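Local coordinates for protein NAD-dependent epimerase/dehydratase (Bacteroides thetaiotaomicron, PDB 3DHN) that is of unconfirmed function but, as a Rossmann-fold member of the epimerase/dehydratase group, probably binds NAD(P) and acts as an oxidoreductase, at residues F107-G112 / W157-P162; V4-L9 / G28-A33; L116-G121 / D180-D185. All coordinates share one frame; numbering follows the deposited sequence.

Contact 1: F107-G112 / W157-P162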
ATOM      1  N   PHE A 107      -4.310   9.760  -2.906  1.00 29.64           N
ATOM      2  CA  PHE A 107      -4.528   8.481  -2.231  1.00 29.63           C
ATOM      3  C   PHE A 107      -3.477   7.463  -2.665  1.00 28.78           C
ATOM      4  O   PHE A 107      -3.321   7.207  -3.858  1.00 28.35           O
ATOM      5  CB  PHE A 107      -5.938   7.974  -2.581  1.00 29.17           C
ATOM      6  CG  PHE A 107      -6.255   6.589  -2.072  1.00 29.14           C
ATOM      7  CD1 PHE A 107      -6.325   6.326  -0.709  1.00 28.75           C
ATOM      8  CD2 PHE A 107      -6.542   5.558  -2.965  1.00 30.42           C
ATOM      9  CE1 PHE A 107      -6.678   5.061  -0.243  1.00 29.27           C
ATOM     10  CE2 PHE A 107      -6.894   4.288  -2.508  1.00 28.92           C
ATOM     11  CZ  PHE A 107      -6.965   4.041  -1.150  1.00 29.14           C
ATOM     12  N   LEU A 108      -2.747   6.903  -1.701  1.00 28.03           N
ATOM     13  CA  LEU A 108      -1.721   5.893  -1.992  1.00 29.94           C
ATOM     14  C   LEU A 108      -2.151   4.568  -1.367  1.00 29.22           C
ATOM     15  O   LEU A 108      -2.555   4.519  -0.203  1.00 30.01           O
ATOM     16  CB  LEU A 108      -0.362   6.316  -1.433  1.00 30.17           C
ATOM     17  CG  LEU A 108       0.212   7.636  -1.965  1.00 36.61           C
ATOM     18  CD1 LEU A 108      -0.157   8.776  -1.012  1.00 40.32           C
ATOM     19  CD2 LEU A 108       1.721   7.527  -2.082  1.00 40.94           C
HETATM   20  N   MSE A 109      -2.063   3.492  -2.137  1.00 29.01           N
HETATM   21  CA  MSE A 109      -2.497   2.187  -1.655  1.00 29.20           C
HETATM   22  C   MSE A 109      -1.429   1.101  -1.724  1.00 27.12           C
HETATM   23  O   MSE A 109      -0.675   1.012  -2.688  1.00 24.36           O
HETATM   24  CB  MSE A 109      -3.719   1.745  -2.470  1.00 29.93           C
HETATM   25  CG  MSE A 109      -4.410   0.466  -1.999  1.00 37.25           C
HETATM   26 SE   MSE A 109      -5.926  -0.029  -3.141  1.00 46.17          SE
HETATM   27  CE  MSE A 109      -6.295  -1.794  -2.435  1.00 43.85           C
ATOM     28  N   VAL A 110      -1.350   0.280  -0.685  1.00 26.97           N
ATOM     29  CA  VAL A 110      -0.405  -0.830  -0.688  1.00 27.77           C
ATOM     30  C   VAL A 110      -1.016  -1.871  -1.631  1.00 26.93           C
ATOM     31  O   VAL A 110      -2.120  -2.358  -1.393  1.00 26.41           O
ATOM     32  CB  VAL A 110      -0.257  -1.447   0.718  1.00 27.24           C
ATOM     33  CG1 VAL A 110       0.628  -2.694   0.658  1.00 27.72           C
ATOM     34  CG2 VAL A 110       0.322  -0.411   1.675  1.00 28.37           C
ATOM     35  N   GLY A 111      -0.315  -2.189  -2.712  1.00 26.76           N
ATOM     36  CA  GLY A 111      -0.824  -3.160  -3.658  1.00 25.55           C
ATOM     37  C   GLY A 111      -0.248  -4.550  -3.453  1.00 26.66           C
ATOM     38  O   GLY A 111       0.224  -4.876  -2.370  1.00 27.19           O
ATOM     39  N   GLY A 112      -0.300  -5.369  -4.504  1.00 27.20           N
ATOM     40  CA  GLY A 112       0.224  -6.726  -4.440  1.00 25.48           C
ATOM     41  C   GLY A 112       1.088  -7.006  -5.654  1.00 26.69           C
ATOM     42  O   GLY A 112       1.238  -6.142  -6.513  1.00 27.11           O
ATOM     43  N   TRP A 157      -4.522   8.737  -7.542  1.00 29.58           N
ATOM     44  CA  TRP A 157      -4.184   7.493  -6.859  1.00 27.23           C
ATOM     45  C   TRP A 157      -2.861   6.904  -7.313  1.00 26.65           C
ATOM     46  O   TRP A 157      -2.390   7.165  -8.418  1.00 25.51           O
ATOM     47  CB  TRP A 157      -5.280   6.445  -7.083  1.00 26.28           C
ATOM     48  CG  TRP A 157      -5.505   6.097  -8.541  1.00 25.93           C
ATOM     49  CD1 TRP A 157      -6.310   6.753  -9.423  1.00 23.35           C
ATOM     50  CD2 TRP A 157      -4.889   5.031  -9.279  1.00 25.73           C
ATOM     51  NE1 TRP A 157      -6.237   6.165 -10.667  1.00 27.35           N
ATOM     52  CE2 TRP A 157      -5.372   5.105 -10.606  1.00 27.46           C
ATOM     53  CE3 TRP A 157      -3.974   4.022  -8.950  1.00 28.81           C
ATOM     54  CZ2 TRP A 157      -4.973   4.210 -11.602  1.00 28.92           C
ATOM     55  CZ3 TRP A 157      -3.573   3.131  -9.944  1.00 24.94           C
ATOM     56  CH2 TRP A 157      -4.074   3.232 -11.253  1.00 26.39           C
ATOM     57  N   VAL A 158      -2.274   6.091  -6.444  1.00 25.29           N
ATOM     58  CA  VAL A 158      -1.019   5.407  -6.732  1.00 25.47           C
ATOM     59  C   VAL A 158      -1.130   4.034  -6.073  1.00 24.48           C
ATOM     60  O   VAL A 158      -1.394   3.929  -4.871  1.00 25.21           O
ATOM     61  CB  VAL A 158       0.199   6.164  -6.139  1.00 24.01           C
ATOM     62  CG1 VAL A 158       1.476   5.406  -6.439  1.00 25.35           C
ATOM     63  CG2 VAL A 158       0.296   7.560  -6.731  1.00 28.92           C
ATOM     64  N   PHE A 159      -0.960   2.985  -6.872  1.00 23.68           N
ATOM     65  CA  PHE A 159      -1.025   1.601  -6.396  1.00 24.13           C
ATOM     66  C   PHE A 159       0.434   1.126  -6.364  1.00 23.15           C
ATOM     67  O   PHE A 159       1.080   1.026  -7.411  1.00 22.84           O
ATOM     68  CB  PHE A 159      -1.849   0.769  -7.394  1.00 24.17           C
ATOM     69  CG  PHE A 159      -2.195  -0.615  -6.924  1.00 26.29           C
ATOM     70  CD1 PHE A 159      -3.097  -0.811  -5.877  1.00 27.32           C
ATOM     71  CD2 PHE A 159      -1.694  -1.734  -7.595  1.00 27.23           C
ATOM     72  CE1 PHE A 159      -3.502  -2.108  -5.508  1.00 27.90           C
ATOM     73  CE2 PHE A 159      -2.084  -3.026  -7.241  1.00 26.71           C
ATOM     74  CZ  PHE A 159      -2.996  -3.218  -6.192  1.00 26.44           C
ATOM     75  N   PHE A 160       0.956   0.833  -5.176  1.00 24.03           N
ATOM     76  CA  PHE A 160       2.356   0.416  -5.051  1.00 24.60           C
ATOM     77  C   PHE A 160       2.520  -1.102  -4.888  1.00 24.05           C
ATOM     78  O   PHE A 160       2.349  -1.653  -3.799  1.00 23.36           O
ATOM     79  CB  PHE A 160       2.992   1.180  -3.874  1.00 25.09           C
ATOM     80  CG  PHE A 160       4.503   1.078  -3.791  1.00 25.95           C
ATOM     81  CD1 PHE A 160       5.261   0.654  -4.878  1.00 27.98           C
ATOM     82  CD2 PHE A 160       5.167   1.437  -2.610  1.00 24.48           C
ATOM     83  CE1 PHE A 160       6.659   0.581  -4.794  1.00 29.01           C
ATOM     84  CE2 PHE A 160       6.558   1.371  -2.516  1.00 22.90           C
ATOM     85  CZ  PHE A 160       7.308   0.942  -3.610  1.00 26.11           C
ATOM     86  N   SER A 161       2.841  -1.768  -5.994  1.00 23.93           N
ATOM     87  CA  SER A 161       3.035  -3.223  -6.011  1.00 25.79           C
ATOM     88  C   SER A 161       4.387  -3.631  -5.436  1.00 26.36           C
ATOM     89  O   SER A 161       5.429  -3.326  -6.021  1.00 26.92           O
ATOM     90  CB  SER A 161       2.961  -3.769  -7.448  1.00 25.84           C
ATOM     91  OG  SER A 161       1.652  -3.745  -7.995  1.00 24.31           O
ATOM     92  N   PRO A 162       4.397  -4.329  -4.287  1.00 27.37           N
ATOM     93  CA  PRO A 162       5.667  -4.764  -3.691  1.00 27.59           C
ATOM     94  C   PRO A 162       6.232  -5.925  -4.505  1.00 27.99           C
ATOM     95  O   PRO A 162       5.581  -6.401  -5.432  1.00 25.81           O
ATOM     96  CB  PRO A 162       5.250  -5.235  -2.299  1.00 29.47           C
ATOM     97  CG  PRO A 162       3.841  -5.750  -2.534  1.00 30.18           C
ATOM     98  CD  PRO A 162       3.257  -4.673  -3.416  1.00 26.24           C
TER

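Contact 2: V4-L9 / G28-A33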
ATOM      1  N   VAL A   4       2.814  18.221   1.573  1.00 44.89           N
ATOM      2  CA  VAL A   4       2.019  17.309   2.376  1.00 42.25           C
ATOM      3  C   VAL A   4       2.533  17.300   3.813  1.00 40.91           C
ATOM      4  O   VAL A   4       3.721  17.096   4.055  1.00 40.18           O
ATOM      5  CB  VAL A   4       2.061  15.874   1.799  1.00 42.26           C
ATOM      6  CG1 VAL A   4       1.394  14.904   2.760  1.00 39.31           C
ATOM      7  CG2 VAL A   4       1.354  15.843   0.446  1.00 40.23           C
ATOM      8  N   LYS A   5       1.629  17.528   4.763  1.00 39.99           N
ATOM      9  CA  LYS A   5       1.997  17.544   6.174  1.00 39.04           C
ATOM     10  C   LYS A   5       1.128  16.611   7.012  1.00 39.76           C
ATOM     11  O   LYS A   5       1.640  15.818   7.801  1.00 39.43           O
ATOM     12  CB  LYS A   5       1.913  18.969   6.731  1.00 36.55           C
ATOM     13  CG  LYS A   5       2.958  19.926   6.161  1.00 37.05           C
ATOM     14  CD  LYS A   5       2.746  21.361   6.668  1.00 36.37           C
ATOM     15  CE  LYS A   5       2.918  21.457   8.184  1.00 35.33           C
ATOM     16  NZ  LYS A   5       2.615  22.829   8.689  1.00 37.44           N
ATOM     17  N   LYS A   6      -0.189  16.703   6.842  1.00 41.17           N
ATOM     18  CA  LYS A   6      -1.111  15.860   7.592  1.00 42.45           C
ATOM     19  C   LYS A   6      -1.622  14.690   6.761  1.00 41.79           C
ATOM     20  O   LYS A   6      -2.122  14.878   5.651  1.00 41.62           O
ATOM     21  CB  LYS A   6      -2.298  16.682   8.094  1.00 43.98           C
ATOM     22  CG  LYS A   6      -2.067  17.372   9.434  1.00 48.56           C
ATOM     23  CD  LYS A   6      -3.377  17.947   9.968  1.00 56.54           C
ATOM     24  CE  LYS A   6      -4.425  16.849  10.153  1.00 60.44           C
ATOM     25  NZ  LYS A   6      -5.779  17.397  10.456  1.00 61.41           N
ATOM     26  N   ILE A   7      -1.505  13.486   7.313  1.00 41.00           N
ATOM     27  CA  ILE A   7      -1.938  12.282   6.616  1.00 40.33           C
ATOM     28  C   ILE A   7      -2.664  11.290   7.514  1.00 39.25           C
ATOM     29  O   ILE A   7      -2.531  11.317   8.744  1.00 39.13           O
ATOM     30  CB  ILE A   7      -0.733  11.528   5.983  1.00 40.75           C
ATOM     31  CG1 ILE A   7       0.113  10.870   7.078  1.00 41.87           C
ATOM     32  CG2 ILE A   7       0.140  12.493   5.195  1.00 42.45           C
ATOM     33  CD1 ILE A   7       1.296  10.067   6.549  1.00 43.54           C
ATOM     34  N   VAL A   8      -3.436  10.418   6.878  1.00 37.27           N
ATOM     35  CA  VAL A   8      -4.163   9.369   7.573  1.00 35.45           C
ATOM     36  C   VAL A   8      -3.617   8.043   7.050  1.00 35.72           C
ATOM     37  O   VAL A   8      -3.451   7.869   5.841  1.00 34.65           O
ATOM     38  CB  VAL A   8      -5.662   9.410   7.264  1.00 34.89           C
ATOM     39  CG1 VAL A   8      -6.384   8.363   8.101  1.00 33.82           C
ATOM     40  CG2 VAL A   8      -6.214  10.800   7.531  1.00 34.77           C
ATOM     41  N   LEU A   9      -3.332   7.117   7.960  1.00 35.98           N
ATOM     42  CA  LEU A   9      -2.816   5.808   7.583  1.00 34.33           C
ATOM     43  C   LEU A   9      -3.859   4.780   8.002  1.00 34.09           C
ATOM     44  O   LEU A   9      -4.052   4.530   9.196  1.00 34.09           O
ATOM     45  CB  LEU A   9      -1.495   5.534   8.305  1.00 34.82           C
ATOM     46  CG  LEU A   9      -0.382   4.726   7.623  1.00 37.47           C
ATOM     47  CD1 LEU A   9       0.580   4.253   8.704  1.00 36.30           C
ATOM     48  CD2 LEU A   9      -0.930   3.539   6.851  1.00 31.68           C
ATOM     49  N   GLY A  28       8.891  13.545  10.045  1.00 43.18           N
ATOM     50  CA  GLY A  28       8.170  14.773  10.317  1.00 43.69           C
ATOM     51  C   GLY A  28       6.708  14.916   9.970  1.00 43.40           C
ATOM     52  O   GLY A  28       6.180  16.024  10.029  1.00 44.19           O
ATOM     53  N   PHE A  29       6.044  13.821   9.628  1.00 42.31           N
ATOM     54  CA  PHE A  29       4.634  13.890   9.280  1.00 41.75           C
ATOM     55  C   PHE A  29       3.719  13.758  10.483  1.00 42.54           C
ATOM     56  O   PHE A  29       4.034  13.057  11.449  1.00 42.57           O
ATOM     57  CB  PHE A  29       4.289  12.794   8.267  1.00 41.69           C
ATOM     58  CG  PHE A  29       4.835  13.049   6.893  1.00 39.82           C
ATOM     59  CD1 PHE A  29       4.145  13.853   5.993  1.00 38.84           C
ATOM     60  CD2 PHE A  29       6.059  12.521   6.516  1.00 39.64           C
ATOM     61  CE1 PHE A  29       4.672  14.133   4.732  1.00 39.83           C
ATOM     62  CE2 PHE A  29       6.597  12.794   5.257  1.00 39.43           C
ATOM     63  CZ  PHE A  29       5.901  13.600   4.365  1.00 40.54           C
ATOM     64  N   GLU A  30       2.582  14.443  10.421  1.00 43.53           N
ATOM     65  CA  GLU A  30       1.584  14.371  11.485  1.00 45.31           C
ATOM     66  C   GLU A  30       0.654  13.259  11.015  1.00 44.59           C
ATOM     67  O   GLU A  30       0.013  13.366   9.968  1.00 45.46           O
ATOM     68  CB  GLU A  30       0.861  15.711  11.607  1.00 46.29           C
ATOM     69  CG  GLU A  30       1.845  16.875  11.698  1.00 52.53           C
ATOM     70  CD  GLU A  30       1.463  17.898  12.744  1.00 58.76           C
ATOM     71  OE1 GLU A  30       0.635  18.784  12.443  1.00 61.00           O
ATOM     72  OE2 GLU A  30       1.993  17.809  13.874  1.00 63.41           O
ATOM     73  N   VAL A  31       0.580  12.183  11.788  1.00 43.40           N
ATOM     74  CA  VAL A  31      -0.199  11.032  11.367  1.00 42.28           C
ATOM     75  C   VAL A  31      -1.380  10.606  12.217  1.00 42.09           C
ATOM     76  O   VAL A  31      -1.312  10.609  13.447  1.00 42.82           O
ATOM     77  CB  VAL A  31       0.737   9.789  11.225  1.00 42.41           C
ATOM     78  CG1 VAL A  31       0.004   8.635  10.549  1.00 43.28           C
ATOM     79  CG2 VAL A  31       1.995  10.159  10.460  1.00 39.92           C
ATOM     80  N   THR A  32      -2.467  10.237  11.544  1.00 41.16           N
ATOM     81  CA  THR A  32      -3.644   9.717  12.214  1.00 40.55           C
ATOM     82  C   THR A  32      -3.705   8.251  11.787  1.00 40.30           C
ATOM     83  O   THR A  32      -4.055   7.933  10.643  1.00 40.03           O
ATOM     84  CB  THR A  32      -4.940  10.423  11.781  1.00 40.85           C
ATOM     85  OG1 THR A  32      -4.885  11.800  12.172  1.00 44.81           O
ATOM     86  CG2 THR A  32      -6.143   9.771  12.446  1.00 39.53           C
ATOM     87  N   ALA A  33      -3.332   7.361  12.700  1.00 39.08           N
ATOM     88  CA  ALA A  33      -3.334   5.933  12.421  1.00 37.75           C
ATOM     89  C   ALA A  33      -4.676   5.326  12.783  1.00 37.97           C
ATOM     90  O   ALA A  33      -5.183   5.542  13.880  1.00 38.29           O
ATOM     91  CB  ALA A  33      -2.219   5.244  13.202  1.00 38.22           C
TER
HETATM   92  O   HOH W   1      -3.221  13.464  10.651  1.00 47.63           O

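Contact 3: L116-G121 / D180-D185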
ATOM      1  N   LEU A 116       1.510  -7.848 -11.519  1.00 27.73           N
ATOM      2  CA  LEU A 116       2.769  -7.549 -12.187  1.00 28.68           C
ATOM      3  C   LEU A 116       3.036  -8.562 -13.296  1.00 28.86           C
ATOM      4  O   LEU A 116       2.629  -9.720 -13.194  1.00 28.71           O
ATOM      5  CB  LEU A 116       3.929  -7.582 -11.178  1.00 27.54           C
ATOM      6  CG  LEU A 116       3.999  -6.457 -10.133  1.00 28.69           C
ATOM      7  CD1 LEU A 116       5.080  -6.775  -9.105  1.00 28.96           C
ATOM      8  CD2 LEU A 116       4.298  -5.125 -10.823  1.00 26.47           C
ATOM      9  N   PHE A 117       3.707  -8.120 -14.359  1.00 30.43           N
ATOM     10  CA  PHE A 117       4.043  -9.007 -15.468  1.00 31.93           C
ATOM     11  C   PHE A 117       5.331  -9.755 -15.129  1.00 32.89           C
ATOM     12  O   PHE A 117       6.260  -9.177 -14.564  1.00 31.24           O
ATOM     13  CB  PHE A 117       4.266  -8.211 -16.766  1.00 33.44           C
ATOM     14  CG  PHE A 117       3.006  -7.715 -17.415  1.00 34.31           C
ATOM     15  CD1 PHE A 117       2.069  -8.611 -17.927  1.00 32.07           C
ATOM     16  CD2 PHE A 117       2.745  -6.351 -17.500  1.00 34.10           C
ATOM     17  CE1 PHE A 117       0.892  -8.154 -18.512  1.00 32.89           C
ATOM     18  CE2 PHE A 117       1.569  -5.883 -18.080  1.00 33.66           C
ATOM     19  CZ  PHE A 117       0.640  -6.786 -18.587  1.00 35.15           C
ATOM     20  N   ILE A 118       5.381 -11.041 -15.461  1.00 35.17           N
ATOM     21  CA  ILE A 118       6.581 -11.847 -15.229  1.00 36.71           C
ATOM     22  C   ILE A 118       7.119 -12.236 -16.604  1.00 36.75           C
ATOM     23  O   ILE A 118       8.233 -12.731 -16.744  1.00 34.78           O
ATOM     24  CB  ILE A 118       6.278 -13.126 -14.429  1.00 37.33           C
ATOM     25  CG1 ILE A 118       5.297 -14.011 -15.202  1.00 38.95           C
ATOM     26  CG2 ILE A 118       5.716 -12.753 -13.067  1.00 38.50           C
ATOM     27  CD1 ILE A 118       5.108 -15.378 -14.599  1.00 41.61           C
ATOM     28  N   ALA A 119       6.294 -12.011 -17.618  1.00 38.57           N
ATOM     29  CA  ALA A 119       6.656 -12.287 -19.001  1.00 40.15           C
ATOM     30  C   ALA A 119       5.696 -11.467 -19.831  1.00 40.98           C
ATOM     31  O   ALA A 119       4.688 -10.978 -19.314  1.00 42.47           O
ATOM     32  CB  ALA A 119       6.501 -13.784 -19.329  1.00 39.34           C
ATOM     33  N   PRO A 120       5.998 -11.281 -21.122  1.00 41.29           N
ATOM     34  CA  PRO A 120       5.073 -10.489 -21.936  1.00 41.20           C
ATOM     35  C   PRO A 120       3.661 -11.076 -21.917  1.00 40.82           C
ATOM     36  O   PRO A 120       3.470 -12.268 -22.144  1.00 41.94           O
ATOM     37  CB  PRO A 120       5.720 -10.526 -23.319  1.00 41.16           C
ATOM     38  CG  PRO A 120       7.190 -10.516 -22.976  1.00 41.55           C
ATOM     39  CD  PRO A 120       7.268 -11.516 -21.836  1.00 41.08           C
ATOM     40  N   GLY A 121       2.683 -10.225 -21.615  1.00 40.67           N
ATOM     41  CA  GLY A 121       1.294 -10.647 -21.565  1.00 38.92           C
ATOM     42  C   GLY A 121       0.918 -11.660 -20.494  1.00 37.61           C
ATOM     43  O   GLY A 121      -0.200 -12.188 -20.513  1.00 37.97           O
ATOM     44  N   ASP A 180       5.447  -1.681 -14.524  1.00 28.24           N
ATOM     45  CA  ASP A 180       4.550  -2.837 -14.524  1.00 30.43           C
ATOM     46  C   ASP A 180       5.188  -4.225 -14.563  1.00 30.92           C
ATOM     47  O   ASP A 180       4.495  -5.230 -14.387  1.00 30.04           O
ATOM     48  CB  ASP A 180       3.548  -2.717 -15.672  1.00 31.23           C
ATOM     49  CG  ASP A 180       2.663  -1.496 -15.548  1.00 33.40           C
ATOM     50  OD1 ASP A 180       2.166  -1.232 -14.426  1.00 33.12           O
ATOM     51  OD2 ASP A 180       2.458  -0.801 -16.572  1.00 35.32           O
ATOM     52  N   ASP A 181       6.495  -4.297 -14.800  1.00 31.69           N
ATOM     53  CA  ASP A 181       7.175  -5.591 -14.845  1.00 33.16           C
ATOM     54  C   ASP A 181       7.770  -5.943 -13.499  1.00 31.33           C
ATOM     55  O   ASP A 181       8.358  -5.092 -12.838  1.00 30.44           O
ATOM     56  CB  ASP A 181       8.304  -5.591 -15.879  1.00 35.07           C
ATOM     57  CG  ASP A 181       7.795  -5.567 -17.298  1.00 39.41           C
ATOM     58  OD1 ASP A 181       6.638  -5.984 -17.529  1.00 42.60           O
ATOM     59  OD2 ASP A 181       8.564  -5.144 -18.186  1.00 47.33           O
HETATM   60  N   MSE A 182       7.631  -7.200 -13.102  1.00 32.40           N
HETATM   61  CA  MSE A 182       8.180  -7.660 -11.834  1.00 33.79           C
HETATM   62  C   MSE A 182       9.704  -7.496 -11.824  1.00 32.39           C
HETATM   63  O   MSE A 182      10.378  -7.809 -12.814  1.00 32.42           O
HETATM   64  CB  MSE A 182       7.801  -9.129 -11.602  1.00 35.81           C
HETATM   65  CG  MSE A 182       8.366  -9.726 -10.309  1.00 42.81           C
HETATM   66 SE   MSE A 182       7.577 -11.457  -9.874  1.00 55.43          SE
HETATM   67  CE  MSE A 182       5.882 -10.817  -9.220  1.00 57.42           C
ATOM     68  N   ILE A 183      10.237  -6.998 -10.713  1.00 29.50           N
ATOM     69  CA  ILE A 183      11.679  -6.787 -10.570  1.00 30.02           C
ATOM     70  C   ILE A 183      12.353  -8.010  -9.943  1.00 30.62           C
ATOM     71  O   ILE A 183      12.006  -8.416  -8.831  1.00 27.95           O
ATOM     72  CB  ILE A 183      11.993  -5.561  -9.661  1.00 28.64           C
ATOM     73  CG1 ILE A 183      11.285  -4.305 -10.187  1.00 28.33           C
ATOM     74  CG2 ILE A 183      13.499  -5.350  -9.584  1.00 26.84           C
ATOM     75  CD1 ILE A 183      11.634  -3.937 -11.625  1.00 29.65           C
ATOM     76  N   VAL A 184      13.321  -8.588 -10.647  1.00 32.73           N
ATOM     77  CA  VAL A 184      14.025  -9.760 -10.133  1.00 34.53           C
ATOM     78  C   VAL A 184      15.522  -9.510 -10.019  1.00 35.72           C
ATOM     79  O   VAL A 184      16.070  -8.646 -10.702  1.00 35.00           O
ATOM     80  CB  VAL A 184      13.815 -10.998 -11.041  1.00 34.45           C
ATOM     81  CG1 VAL A 184      12.327 -11.314 -11.165  1.00 34.53           C
ATOM     82  CG2 VAL A 184      14.425 -10.750 -12.414  1.00 37.42           C
ATOM     83  N   ASP A 185      16.178 -10.266  -9.146  1.00 37.67           N
ATOM     84  CA  ASP A 185      17.616 -10.137  -8.969  1.00 40.10           C
ATOM     85  C   ASP A 185      18.332 -11.075  -9.941  1.00 41.96           C
ATOM     86  O   ASP A 185      17.698 -11.723 -10.775  1.00 41.27           O
ATOM     87  CB  ASP A 185      18.015 -10.462  -7.523  1.00 40.76           C
ATOM     88  CG  ASP A 185      17.662 -11.882  -7.121  1.00 41.63           C
ATOM     89  OD1 ASP A 185      17.340 -12.691  -8.015  1.00 41.39           O
ATOM     90  OD2 ASP A 185      17.718 -12.185  -5.907  1.00 41.39           O
TER

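Contact 1: F107-G112 / W157-P162
W157 and V158 run alongside F107 and L108 as neighbouring parallel strands at the centre of the Rossmann sheet, with helix 194-206 over the L108 face and helices 87-101 and 135-149 over the F107 and M109 face. At W157 the CA lies 3.1 Å from F107 O in a CA-H...O contact; its indole turns away from the strand pair, and W157 NE1 donates to E152 O. V158 takes part through both backbone groups, N giving a bent bond to F107 O and O receiving M109 N at 2.8 Å. With CG anti to the backbone N (chi1 -170°), the F159 ring swings toward the first strand and meets the selenium of M109 at the edge, SE to CE1 4.0 Å, a Met-aromatic contact between side chains that point the same way. Over one face, offset toward the rim, G111 CA lies 3.3 Å from F159 CZ, a CH-pi contact. F160 N bonds almost straight to M109 O, while F160 O takes G111 N from above its carbonyl plane and also accepts from Y197 OH. S161 OG donates to G112 O at 2.8 Å, and R214 binds the same hydroxyl. P162 CD rests 3.2 Å from G111 O.

Contact 2: V4-L9 / G28-A33
I7 and V31 cross at a slant on the face they share with L9 and A33, I7 CG1 touching V31 CG2 at 3.9 Å. I7 CG1 stands between the backbone N and the carbonyl carbon (chi1 72°), which brings the ethyl arm across to the neighbouring valine; the second methyl of V31, CG1, meets L9 CB. Where the strands begin, the ring of F29 reaches toward the incoming chain: CE1 lies 3.2 Å from V4 O and 3.9 Å from V4 CG1, while K5 O is at the ring edge. The backbones are joined by four bonds, E30 N to K5 O, I7 N to E30 O, T32 N to I7 O and L9 N to T32 O, the last 2.9 Å long with its donor tilted from the carbonyl plane. I7 O has a second donor, a water at 3.0 Å that also lies 2.8 Å from T32 OG1 and so bridges strand to side chain on the V8 face. Farther out, helix 14-25 covers L9, V31 and A33, and helix 194-206 closes over F29. G28, at positive phi, ends helix 14-25 in a Schellman motif and turns the chain into the second strand, completing the first beta-alpha-beta unit of the Rossmann fold.

Contact 3: L116-G121 / D180-D185
F117 and D181 form a single backbone bridge, flanked by two hydrogen bonds. F117 N points at D180 O, 3.0 Å away and nearly straight at 177°, and M182 N returns a bond to F117 O at 2.8 Å; both donors lie in the plane of the carbonyl they reach. The apolar part centres on the selenomethionine M182. Its chain runs extended to SE and then bends (chi3 -76°), carrying the methyl CE to L116 CD1 at 4.1 Å, while SE lies 3.9 Å from I118 CG2, with that side chain running alongside. L116 crosses M182 at about a right angle and sets its other methyl, CD2, 3.6 Å from D180 O. D181 OD1 comes within 3.3 Å of F117 CB, with the carboxylate plane turned 75° from the ring. D180 uses its CB against F117 CD2, whereas D180 OD1 forms a salt bridge with R214. Next to the bridge the chain turns a corner at I118, where I118 and A119 both face L122 in a classic beta bulge: this is a peripheral two-strand hairpin, 117-119 with 122-123, pinned to the long loop after strand 176-178 beside the Rossmann sheet.

From the N terminus, contact 2 comes first and closes the short span through helix 14-25, joining the first two strands, 6-10 and 30-34, toward one side of the main sheet. It is complete before contact 1 opens at 107. Contacts 1 and 3 then cross: residues 116-121 come between the two segments of contact 1 in sequence, and residues 180-185 come after both. Contact 1 ties two central strands together, with helix 135-149 in its span; contact 3 holds an outlying hairpin against the loop following strand 176-178. These two touch, L116 CD1 packing 3.7 Å from P162 O, while contacts 2 and 3 lie about 32 Å apart between centres, on opposite sides of the chain's middle.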